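Local coordinates for protein putative alpha-N-acetylgalactosaminidase (Bacillus halodurans C-125, PDB 3CC1) that probably hydrolyses terminal alpha-linked N-acetylgalactosamine from glycoconjugates, as a putative glycosidase of the alpha-galactosidase family, at residues A[163-166]-A[167-170]; A[171-174]-A[175-178]. All coordinates share one frame; numbering follows the deposited sequence.

Contact 1 (A[163-166]-A[167-170]); sequences QSYY and NSLF. With SO4 (sulfate ion), chain D.
Q163 meets N167 one turn on, near the start of helix 162-175, a helix of the TIM-barrel domain. The chain of Q163 bends at CG, chi2 65°, which brings its amide round to N167: NE2 gives a hydrogen bond to N167 OD1 at 3.0 Å, from above the carbonyl plane. The two side chains cross at about a right angle, and the Q163 amide also bonds to M201 and R204 of helix 196-208. Were N167 replaced by an alanine, Q163 NE2 would probably lose this acceptor and its amide would be less firmly fixed on this side. S164 faces a sulfate, probably from the crystallisation liquor; its N (2.9 Å) and OG (2.6 Å) both bond to sulfate O4, and G161 N grips the same ion. Y165 lays its ring against L169, whose CG sits over one face and whose CD2 comes 3.7 Å from Y165 CZ, while the phenol OH bonds to G78 O. The carbonyl of Y165 takes two donors, L169 N and S168 OG; chi1 of 83° turns that hydroxyl back to the backbone. Y166 runs alongside L169, CD1 to CD1 at 4.0 Å, and sends its OH to E198. Its carbonyl accepts F170 N at 3.2 Å in a nearly straight bond, and the same Y166 O lies in the plane of the F170 ring, at its edge, 3.4 Å from F170 CD2.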
loop_
_atom_site.group_PDB
_atom_site.type_symbol
_atom_site.label_atom_id
_atom_site.label_comp_id
_atom_site.label_asym_id
_atom_site.label_seq_id
_atom_site.Cartn_x
_atom_site.Cartn_y
_atom_site.Cartn_z
ATOM N N GLN A 163 20.968 -3.240 -37.339
ATOM C CA GLN A 163 20.084 -4.345 -37.681
ATOM C C GLN A 163 20.934 -5.516 -38.172
ATOM O O GLN A 163 20.648 -6.679 -37.893
ATOM C CB GLN A 163 19.075 -3.938 -38.769
ATOM C CG GLN A 163 18.120 -5.069 -39.116
ATOM C CD GLN A 163 17.232 -5.432 -37.958
ATOM O OE1 GLN A 163 16.432 -4.604 -37.504
ATOM N NE2 GLN A 163 17.346 -6.665 -37.471
ATOM N N SER A 164 22.008 -5.190 -38.884
ATOM C CA SER A 164 22.908 -6.217 -39.430
ATOM C C SER A 164 23.551 -7.024 -38.320
ATOM O O SER A 164 23.677 -8.256 -38.411
ATOM C CB SER A 164 24.004 -5.607 -40.305
ATOM O OG SER A 164 23.458 -5.081 -41.497
ATOM N N TYR A 165 23.955 -6.329 -37.268
ATOM C CA TYR A 165 24.503 -7.008 -36.093
ATOM C C TYR A 165 23.537 -8.016 -35.511
ATOM O O TYR A 165 23.882 -9.178 -35.311
ATOM C CB TYR A 165 24.942 -6.016 -35.015
ATOM C CG TYR A 165 25.551 -6.747 -33.874
ATOM C CD1 TYR A 165 26.755 -7.417 -34.032
ATOM C CD2 TYR A 165 24.883 -6.892 -32.680
ATOM C CE1 TYR A 165 27.304 -8.184 -33.000
ATOM C CE2 TYR A 165 25.438 -7.628 -31.632
ATOM C CZ TYR A 165 26.629 -8.290 -31.789
ATOM O OH TYR A 165 27.179 -9.019 -30.717
ATOM N N TYR A 166 22.307 -7.584 -35.262
ATOM C CA TYR A 166 21.310 -8.492 -34.695
ATOM C C TYR A 166 20.987 -9.624 -35.665
ATOM O O TYR A 166 20.830 -10.763 -35.273
ATOM C CB TYR A 166 20.063 -7.710 -34.198
ATOM C CG TYR A 166 20.245 -7.155 -32.787
ATOM C CD1 TYR A 166 20.551 -7.990 -31.745
ATOM C CD2 TYR A 166 20.130 -5.799 -32.509
ATOM C CE1 TYR A 166 20.698 -7.519 -30.463
ATOM C CE2 TYR A 166 20.283 -5.308 -31.214
ATOM C CZ TYR A 166 20.563 -6.164 -30.198
ATOM O OH TYR A 166 20.704 -5.684 -28.899
ATOM N N ASN A 167 20.927 -9.314 -36.951
ATOM C CA ASN A 167 20.701 -10.334 -37.970
ATOM C C ASN A 167 21.753 -11.417 -37.866
ATOM O O ASN A 167 21.438 -12.612 -37.908
ATOM C CB ASN A 167 20.768 -9.730 -39.384
ATOM C CG ASN A 167 19.530 -8.938 -39.739
ATOM O OD1 ASN A 167 18.532 -8.950 -38.994
ATOM N ND2 ASN A 167 19.585 -8.233 -40.863
ATOM N N SER A 168 23.000 -10.973 -37.709
ATOM C CA SER A 168 24.165 -11.866 -37.629
ATOM C C SER A 168 24.109 -12.773 -36.400
ATOM O O SER A 168 24.584 -13.888 -36.447
ATOM C CB SER A 168 25.498 -11.083 -37.657
ATOM O OG SER A 168 25.885 -10.560 -36.381
ATOM N N LEU A 169 23.512 -12.306 -35.300
ATOM C CA LEU A 169 23.452 -13.159 -34.078
ATOM C C LEU A 169 22.466 -14.290 -34.304
ATOM O O LEU A 169 22.730 -15.456 -34.003
ATOM C CB LEU A 169 23.017 -12.341 -32.849
ATOM C CG LEU A 169 23.927 -11.220 -32.348
ATOM C CD1 LEU A 169 23.379 -10.766 -31.003
ATOM C CD2 LEU A 169 25.382 -11.698 -32.225
ATOM N N PHE A 170 21.312 -13.942 -34.840
ATOM C CA PHE A 170 20.248 -14.935 -35.055
ATOM C C PHE A 170 20.573 -15.908 -36.196
ATOM O O PHE A 170 20.193 -17.072 -36.137
ATOM C CB PHE A 170 18.884 -14.274 -35.165
ATOM C CG PHE A 170 18.389 -13.797 -33.817
ATOM C CD1 PHE A 170 17.767 -14.689 -32.957
ATOM C CD2 PHE A 170 18.683 -12.519 -33.360
ATOM C CE1 PHE A 170 17.371 -14.294 -31.689
ATOM C CE2 PHE A 170 18.307 -12.104 -32.080
ATOM C CZ PHE A 170 17.650 -12.996 -31.241
HETATM S S SO4 D . 21.449 -2.101 -41.622
HETATM O O1 SO4 D . 20.111 -2.622 -41.886
HETATM O O2 SO4 D . 21.461 -0.752 -41.073
HETATM O O3 SO4 D . 22.195 -2.047 -42.858
HETATM O O4 SO4 D . 22.192 -2.986 -40.720
#

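Contact 2 (A[171-174]-A[175-178]); sequences ELYA and QWGV
L172 and Y173 pack on W176, and Y173 also on V178, where helix 162-175 ends in a Schellman motif and the chain turns toward strand 180-184 of the parallel barrel sheet. The helical pattern lasts through W176 N, which bonds to L172 O at 2.9 Å. G177 then takes a positive phi of 73°, a value that glycine adopts readily, and two bonds reach back into the last turn. V178 N gives a hydrogen bond to Y173 O at 3.0 Å, fairly straight, whereas G177 N approaches A174 O from well above the carbonyl plane. Beside this turn, side chains of the last helical turn pack on the indole. L172 has CG anti to its own N (chi1 -173°), which lays the branch across the indole: CG stands over one face of the six-membered ring in a CH-pi contact, 3.8 Å from its centroid, while CD1 touches W176 NE1 and CD2 reaches CH2. F96 meets the same indole edge-to-face, and W176 O bonds to S100 OG. Y173 runs side by side with W176, their rings oblique with planes 43° apart and Y173 CD1 3.6 Å from W176 CZ3. Beyond, Y173 leans on I112 and I114 of strand 109-115, and V178 meets F110 of that strand, carrying the turn onto the barrel sheet. V178 also closes on the tyrosine itself, its CB and CG2 each 4.0 Å from Y173 CB.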
loop_
_atom_site.group_PDB
_atom_site.type_symbol
_atom_site.label_atom_id
_atom_site.label_comp_id
_atom_site.label_asym_id
_atom_site.label_seq_id
_atom_site.Cartn_x
_atom_site.Cartn_y
_atom_site.Cartn_z
ATOM N N GLU A 171 21.378 -15.471 -37.155
ATOM C CA GLU A 171 21.970 -16.412 -38.121
ATOM C C GLU A 171 22.873 -17.413 -37.433
ATOM O O GLU A 171 22.818 -18.612 -37.709
ATOM C CB GLU A 171 22.756 -15.675 -39.197
ATOM C CG GLU A 171 21.883 -14.985 -40.219
ATOM C CD GLU A 171 22.661 -13.959 -41.081
ATOM O OE1 GLU A 171 23.936 -13.992 -41.071
ATOM O OE2 GLU A 171 21.987 -13.117 -41.755
ATOM N N LEU A 172 23.715 -16.933 -36.529
ATOM C CA LEU A 172 24.586 -17.815 -35.761
ATOM C C LEU A 172 23.782 -18.836 -34.935
ATOM O O LEU A 172 24.069 -20.045 -34.927
ATOM C CB LEU A 172 25.518 -16.995 -34.861
ATOM C CG LEU A 172 26.608 -17.749 -34.113
ATOM C CD1 LEU A 172 27.503 -18.592 -35.081
ATOM C CD2 LEU A 172 27.422 -16.715 -33.314
ATOM N N TYR A 173 22.762 -18.349 -34.253
ATOM C CA TYR A 173 21.943 -19.198 -33.406
ATOM C C TYR A 173 21.186 -20.222 -34.271
ATOM O O TYR A 173 21.023 -21.376 -33.870
ATOM C CB TYR A 173 20.993 -18.373 -32.515
ATOM C CG TYR A 173 21.697 -17.342 -31.657
ATOM C CD1 TYR A 173 23.007 -17.534 -31.263
ATOM C CD2 TYR A 173 21.054 -16.174 -31.264
ATOM C CE1 TYR A 173 23.678 -16.581 -30.505
ATOM C CE2 TYR A 173 21.727 -15.188 -30.513
ATOM C CZ TYR A 173 23.026 -15.403 -30.129
ATOM O OH TYR A 173 23.714 -14.499 -29.355
ATOM N N ALA A 174 20.729 -19.803 -35.450
ATOM C CA ALA A 174 20.065 -20.729 -36.380
ATOM C C ALA A 174 21.041 -21.815 -36.824
ATOM O O ALA A 174 20.686 -22.996 -36.910
ATOM C CB ALA A 174 19.477 -20.001 -37.580
ATOM N N GLN A 175 22.271 -21.389 -37.085
ATOM C CA GLN A 175 23.354 -22.273 -37.463
ATOM C C GLN A 175 23.528 -23.331 -36.385
ATOM O O GLN A 175 23.624 -24.522 -36.680
ATOM C CB GLN A 175 24.655 -21.467 -37.614
ATOM C CG GLN A 175 25.829 -22.255 -38.154
ATOM C CD GLN A 175 27.126 -21.461 -38.139
ATOM O OE1 GLN A 175 28.114 -21.873 -37.530
ATOM N NE2 GLN A 175 27.130 -20.324 -38.824
ATOM N N TRP A 176 23.508 -22.874 -35.136
ATOM C CA TRP A 176 23.692 -23.752 -33.975
ATOM C C TRP A 176 22.474 -24.640 -33.660
ATOM O O TRP A 176 22.515 -25.460 -32.757
ATOM C CB TRP A 176 24.035 -22.962 -32.715
ATOM C CG TRP A 176 25.327 -22.276 -32.746
ATOM C CD1 TRP A 176 26.379 -22.560 -33.542
ATOM C CD2 TRP A 176 25.754 -21.233 -31.863
ATOM N NE1 TRP A 176 27.423 -21.718 -33.254
ATOM C CE2 TRP A 176 27.064 -20.897 -32.223
ATOM C CE3 TRP A 176 25.141 -20.548 -30.813
ATOM C CZ2 TRP A 176 27.779 -19.890 -31.581
ATOM C CZ3 TRP A 176 25.836 -19.566 -30.179
ATOM C CH2 TRP A 176 27.150 -19.232 -30.573
ATOM N N GLY A 177 21.387 -24.472 -34.401
ATOM C CA GLY A 177 20.180 -25.251 -34.143
ATOM C C GLY A 177 19.391 -24.862 -32.900
ATOM O O GLY A 177 18.691 -25.701 -32.307
ATOM N N VAL A 178 19.519 -23.597 -32.503
ATOM C CA VAL A 178 18.799 -23.028 -31.363
ATOM C C VAL A 178 17.299 -22.929 -31.697
ATOM O O VAL A 178 16.931 -22.561 -32.824
ATOM C CB VAL A 178 19.361 -21.635 -30.969
ATOM C CG1 VAL A 178 18.486 -20.952 -29.942
ATOM C CG2 VAL A 178 20.829 -21.752 -30.447
#

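Overall arrangement
Contacts 1 and 2 are successive parts of one element: residues 163-170 form most of helix 162-175, which ends within contact 2, where the chain turns into the loop before strand 180-184. Their centres lie 12 Å apart. The F170 and Y173 rings join them edge-to-face, and R79 touches both L169 and L172, so a single loop residue borders both contacts. Q163, Y166, N167 and F170 of contact 1 meet helix 196-208, whereas Y173 and V178 of contact 2 meet strand 109-115, as expected for a helix packed outside a parallel barrel sheet. The sulfate marks the contact 1 end; bound PEG lies about 8 Å from the F170 side chain and likewise about 8 Å from that of A174.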